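Local atomic coordinates of serine acetyltransferase 1, putative (Entamoeba histolytica, PDB entry 7BW9), a protein that probably catalyses the acetylation of serine to O-acetylserine in cysteine biosynthesis. Residues Leu4-Tyr16 with Phe58-Tyr70. Numbering follows the deposited sequence.
Sequences LLQQTSQLLVQSY and FNNVLERLSLLVY
Knobs-into-holes packing joins two helices of the N-terminal helical region, where S9 of 4-16 sits among F58, V61, L62 and L65 of 58-70. The small side chain of S9 lets the backbones approach locally, S9 CA lying 5.4 Å from L62 CA, where the segment axes, 9.1 Å apart at closest, cross at 125°. S9 OG lies 3.3 Å from L62 CA, with its hydroxyl turned back to donate to L5 O (2.8 Å). OG and the backbone N of S9 reach L5 O from opposite faces of its carbonyl plane, so L5 O takes two bonds and the buried hydroxyl finds its acceptor within its own helix. L5 fills a second hole: CD2 meets V69 CG2 tip to tip at 3.9 Å, while CD1 lies against the outer end of the Y70 ring. L65 returns the interlock, its CD2 3.6 Å from T8 CG2 and its CD1 facing that of L12. This helical region precedes the left-handed beta-helix of the chain, and L93 of helix 82-94 touches L65 and V69. F58, with CG anti to the backbone N (chi1 164°), swings its ring over to 4-16; CE2 stands 3.6 Å from S9 CB, and Q6 O meets the ring edge in plane. At the far end, V61 CG2 touches the edge of the Y16 ring, whose hydroxyl bonds to I44 O and, through one water, to R64 NH2.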
loop_
_atom_site.group_PDB
_atom_site.type_symbol
_atom_site.label_atom_id
_atom_site.label_comp_id
_atom_site.label_asym_id
_atom_site.label_seq_id
_atom_site.Cartn_x
_atom_site.Cartn_y
_atom_site.Cartn_z
ATOM N N LEU A 4 15.018 -4.824 34.387
ATOM C CA LEU A 4 14.354 -5.645 33.378
ATOM C C LEU A 4 14.963 -5.415 31.997
ATOM O O LEU A 4 15.145 -6.368 31.229
ATOM C CB LEU A 4 12.854 -5.368 33.369
ATOM C CG LEU A 4 12.036 -6.251 32.416
ATOM C CD1 LEU A 4 12.413 -7.731 32.542
ATOM C CD2 LEU A 4 10.555 -6.049 32.657
ATOM N N LEU A 5 15.313 -4.165 31.676
ATOM C CA LEU A 5 15.961 -3.881 30.395
ATOM C C LEU A 5 17.303 -4.593 30.282
ATOM O O LEU A 5 17.665 -5.087 29.206
ATOM C CB LEU A 5 16.136 -2.372 30.213
ATOM C CG LEU A 5 14.903 -1.605 29.723
ATOM C CD1 LEU A 5 15.008 -0.116 29.989
ATOM C CD2 LEU A 5 14.692 -1.849 28.235
ATOM N N GLN A 6 18.056 -4.670 31.384
ATOM C CA GLN A 6 19.371 -5.302 31.320
ATOM C C GLN A 6 19.254 -6.805 31.139
ATOM O O GLN A 6 20.025 -7.406 30.383
ATOM C CB GLN A 6 20.179 -4.981 32.572
ATOM C CG GLN A 6 21.061 -3.745 32.424
ATOM C CD GLN A 6 21.340 -3.091 33.757
ATOM O OE1 GLN A 6 21.636 -3.771 34.740
ATOM N NE2 GLN A 6 21.227 -1.768 33.807
ATOM N N GLN A 7 18.310 -7.441 31.829
ATOM C CA GLN A 7 18.160 -8.880 31.659
ATOM C C GLN A 7 17.715 -9.209 30.244
ATOM O O GLN A 7 18.270 -10.107 29.593
ATOM C CB GLN A 7 17.165 -9.450 32.665
ATOM C CG GLN A 7 16.742 -10.857 32.266
ATOM C CD GLN A 7 15.788 -11.503 33.232
ATOM O OE1 GLN A 7 14.592 -11.659 32.938
ATOM N NE2 GLN A 7 16.296 -11.868 34.404
ATOM N N THR A 8 16.706 -8.490 29.749
ATOM C CA THR A 8 16.238 -8.734 28.389
ATOM C C THR A 8 17.370 -8.518 27.390
ATOM O O THR A 8 17.588 -9.351 26.504
ATOM C CB THR A 8 15.033 -7.841 28.086
ATOM O OG1 THR A 8 14.023 -8.050 29.085
ATOM C CG2 THR A 8 14.447 -8.166 26.723
ATOM N N SER A 9 18.152 -7.451 27.571
ATOM C CA SER A 9 19.314 -7.224 26.718
ATOM C C SER A 9 20.251 -8.429 26.755
ATOM O O SER A 9 20.675 -8.937 25.709
ATOM C CB SER A 9 20.047 -5.952 27.159
ATOM O OG SER A 9 19.283 -4.790 26.890
ATOM N N GLN A 10 20.559 -8.923 27.962
ATOM C CA GLN A 10 21.455 -10.073 28.091
ATOM C C GLN A 10 20.825 -11.351 27.534
ATOM O O GLN A 10 21.518 -12.176 26.925
ATOM C CB GLN A 10 21.855 -10.261 29.556
ATOM C CG GLN A 10 22.895 -11.360 29.799
ATOM C CD GLN A 10 24.083 -11.309 28.833
ATOM O OE1 GLN A 10 24.473 -12.330 28.257
ATOM N NE2 GLN A 10 24.666 -10.121 28.662
ATOM N N LEU A 11 19.520 -11.542 27.740
ATOM C CA LEU A 11 18.859 -12.701 27.144
ATOM C C LEU A 11 18.878 -12.625 25.621
ATOM O O LEU A 11 19.058 -13.644 24.942
ATOM C CB LEU A 11 17.427 -12.817 27.674
ATOM C CG LEU A 11 17.397 -13.369 29.103
ATOM C CD1 LEU A 11 15.992 -13.401 29.665
ATOM C CD2 LEU A 11 18.045 -14.757 29.152
ATOM N N LEU A 12 18.717 -11.421 25.065
ATOM C CA LEU A 12 18.791 -11.276 23.616
ATOM C C LEU A 12 20.183 -11.620 23.109
ATOM O O LEU A 12 20.326 -12.338 22.111
ATOM C CB LEU A 12 18.410 -9.862 23.206
ATOM C CG LEU A 12 16.921 -9.537 23.212
ATOM C CD1 LEU A 12 16.741 -8.025 23.166
ATOM C CD2 LEU A 12 16.275 -10.192 22.015
ATOM N N VAL A 13 21.223 -11.130 23.792
ATOM C CA VAL A 13 22.591 -11.504 23.428
ATOM C C VAL A 13 22.742 -13.024 23.427
ATOM O O VAL A 13 23.330 -13.610 22.508
ATOM C CB VAL A 13 23.612 -10.838 24.373
ATOM C CG1 VAL A 13 24.989 -11.467 24.180
ATOM C CG2 VAL A 13 23.678 -9.337 24.129
ATOM N N GLN A 14 22.218 -13.689 24.458
ATOM C CA GLN A 14 22.311 -15.144 24.501
ATOM C C GLN A 14 21.531 -15.761 23.356
ATOM O O GLN A 14 21.974 -16.743 22.750
ATOM C CB GLN A 14 21.793 -15.677 25.835
ATOM C CG GLN A 14 22.656 -15.318 27.023
ATOM C CD GLN A 14 21.976 -15.657 28.328
ATOM O OE1 GLN A 14 21.071 -16.499 28.363
ATOM N NE2 GLN A 14 22.385 -14.988 29.408
ATOM N N SER A 15 20.371 -15.180 23.035
ATOM C CA SER A 15 19.580 -15.669 21.909
ATOM C C SER A 15 20.351 -15.549 20.603
ATOM O O SER A 15 20.348 -16.479 19.790
ATOM C CB SER A 15 18.255 -14.910 21.826
ATOM O OG SER A 15 17.532 -15.270 20.665
ATOM N N TYR A 16 21.025 -14.412 20.380
ATOM C CA TYR A 16 21.791 -14.265 19.142
ATOM C C TYR A 16 22.786 -15.405 18.994
ATOM O O TYR A 16 22.943 -15.968 17.903
ATOM C CB TYR A 16 22.548 -12.930 19.095
ATOM C CG TYR A 16 21.727 -11.670 19.240
ATOM C CD1 TYR A 16 20.359 -11.624 18.926
ATOM C CD2 TYR A 16 22.332 -10.510 19.686
ATOM C CE1 TYR A 16 19.635 -10.435 19.083
ATOM C CE2 TYR A 16 21.637 -9.346 19.842
ATOM C CZ TYR A 16 20.301 -9.293 19.541
ATOM O OH TYR A 16 19.675 -8.077 19.719
ATOM N N PHE A 58 26.723 -5.548 23.799
ATOM C CA PHE A 58 25.622 -5.601 24.762
ATOM C C PHE A 58 25.001 -4.227 24.954
ATOM O O PHE A 58 23.773 -4.088 25.035
ATOM C CB PHE A 58 26.108 -6.152 26.113
ATOM C CG PHE A 58 25.157 -5.884 27.258
ATOM C CD1 PHE A 58 25.224 -4.697 27.984
ATOM C CD2 PHE A 58 24.190 -6.816 27.604
ATOM C CE1 PHE A 58 24.339 -4.450 29.013
ATOM C CE2 PHE A 58 23.304 -6.571 28.645
ATOM C CZ PHE A 58 23.379 -5.392 29.348
ATOM N N ASN A 59 25.841 -3.196 25.014
ATOM C CA ASN A 59 25.356 -1.856 25.298
ATOM C C ASN A 59 24.569 -1.285 24.130
ATOM O O ASN A 59 23.599 -0.547 24.329
ATOM C CB ASN A 59 26.529 -0.946 25.648
ATOM C CG ASN A 59 26.242 -0.107 26.851
ATOM O OD1 ASN A 59 25.419 0.814 26.792
ATOM N ND2 ASN A 59 26.888 -0.430 27.968
ATOM N N ASN A 60 24.983 -1.596 22.904
ATOM C CA ASN A 60 24.204 -1.173 21.749
ATOM C C ASN A 60 22.825 -1.823 21.766
ATOM O O ASN A 60 21.820 -1.167 21.481
ATOM C CB ASN A 60 24.955 -1.501 20.457
ATOM C CG ASN A 60 26.229 -0.685 20.297
ATOM O OD1 ASN A 60 27.324 -1.238 20.171
ATOM N ND2 ASN A 60 26.091 0.637 20.301
ATOM N N VAL A 61 22.756 -3.106 22.134
ATOM C CA VAL A 61 21.466 -3.782 22.282
ATOM C C VAL A 61 20.628 -3.086 23.345
ATOM O O VAL A 61 19.423 -2.845 23.162
ATOM C CB VAL A 61 21.691 -5.270 22.620
ATOM C CG1 VAL A 61 20.357 -5.980 22.950
ATOM C CG2 VAL A 61 22.450 -5.971 21.489
ATOM N N LEU A 62 21.260 -2.737 24.470
ATOM C CA LEU A 62 20.536 -2.093 25.559
ATOM C C LEU A 62 20.062 -0.705 25.159
ATOM O O LEU A 62 18.960 -0.288 25.535
ATOM C CB LEU A 62 21.417 -2.025 26.804
ATOM C CG LEU A 62 20.849 -1.295 28.021
ATOM C CD1 LEU A 62 19.651 -2.036 28.598
ATOM C CD2 LEU A 62 21.944 -1.075 29.087
ATOM N N GLU A 63 20.881 0.031 24.402
ATOM C CA GLU A 63 20.448 1.337 23.907
ATOM C C GLU A 63 19.220 1.198 23.015
ATOM O O GLU A 63 18.238 1.930 23.167
ATOM C CB GLU A 63 21.574 2.023 23.126
ATOM C CG GLU A 63 22.665 2.655 23.974
ATOM C CD GLU A 63 23.909 2.993 23.154
ATOM O OE1 GLU A 63 23.785 3.073 21.907
ATOM O OE2 GLU A 63 25.002 3.178 23.748
ATOM N N ARG A 64 19.276 0.280 22.054
ATOM C CA ARG A 64 18.161 0.141 21.121
ATOM C C ARG A 64 16.909 -0.331 21.840
ATOM O O ARG A 64 15.811 0.186 21.593
ATOM C CB ARG A 64 18.550 -0.810 19.996
ATOM C CG ARG A 64 19.741 -0.279 19.227
ATOM C CD ARG A 64 20.005 -1.016 17.953
ATOM N NE ARG A 64 20.692 -2.268 18.200
ATOM C CZ ARG A 64 21.997 -2.437 18.025
ATOM N NH1 ARG A 64 22.741 -1.428 17.597
ATOM N NH2 ARG A 64 22.552 -3.612 18.270
ATOM N N LEU A 65 17.059 -1.286 22.764
ATOM C CA LEU A 65 15.909 -1.771 23.516
ATOM C C LEU A 65 15.279 -0.647 24.327
ATOM O O LEU A 65 14.050 -0.479 24.329
ATOM C CB LEU A 65 16.334 -2.922 24.424
ATOM C CG LEU A 65 15.223 -3.870 24.868
ATOM C CD1 LEU A 65 14.605 -4.587 23.660
ATOM C CD2 LEU A 65 15.748 -4.866 25.909
ATOM N N SER A 66 16.119 0.136 25.024
ATOM C CA SER A 66 15.636 1.229 25.862
ATOM C C SER A 66 14.915 2.283 25.043
ATOM O O SER A 66 13.863 2.787 25.462
ATOM C CB SER A 66 16.795 1.884 26.619
ATOM O OG SER A 66 17.542 0.935 27.357
ATOM N N LEU A 67 15.491 2.670 23.896
ATOM C CA LEU A 67 14.819 3.635 23.029
ATOM C C LEU A 67 13.474 3.099 22.548
ATOM O O LEU A 67 12.479 3.832 22.509
ATOM C CB LEU A 67 15.716 3.994 21.840
ATOM C CG LEU A 67 15.142 4.976 20.813
ATOM C CD1 LEU A 67 14.689 6.272 21.461
ATOM C CD2 LEU A 67 16.155 5.266 19.705
ATOM N N LEU A 68 13.415 1.818 22.184
ATOM C CA LEU A 68 12.148 1.281 21.695
ATOM C C LEU A 68 11.080 1.340 22.781
ATOM O O LEU A 68 10.011 1.937 22.584
ATOM C CB LEU A 68 12.330 -0.146 21.183
ATOM C CG LEU A 68 11.016 -0.867 20.799
ATOM C CD1 LEU A 68 10.367 -0.298 19.511
ATOM C CD2 LEU A 68 11.242 -2.354 20.661
ATOM N N VAL A 69 11.361 0.750 23.953
ATOM C CA VAL A 69 10.314 0.633 24.971
ATOM C C VAL A 69 9.919 2.005 25.466
ATOM O O VAL A 69 8.737 2.267 25.730
ATOM C CB VAL A 69 10.735 -0.290 26.139
ATOM C CG1 VAL A 69 11.244 -1.615 25.611
ATOM C CG2 VAL A 69 11.771 0.377 27.045
ATOM N N TYR A 70 10.869 2.932 25.530
ATOM C CA TYR A 70 10.521 4.235 26.057
ATOM C C TYR A 70 9.729 5.059 25.048
ATOM O O TYR A 70 8.884 5.871 25.444
ATOM C CB TYR A 70 11.791 4.923 26.547
ATOM C CG TYR A 70 12.243 4.369 27.907
ATOM C CD1 TYR A 70 11.322 4.150 28.934
ATOM C CD2 TYR A 70 13.573 4.051 28.155
ATOM C CE1 TYR A 70 11.716 3.644 30.179
ATOM C CE2 TYR A 70 13.985 3.547 29.402
ATOM C CZ TYR A 70 13.052 3.343 30.408
ATOM O OH TYR A 70 13.454 2.844 31.636
HETATM O O HOH W 1 20.294 -5.468 18.531
#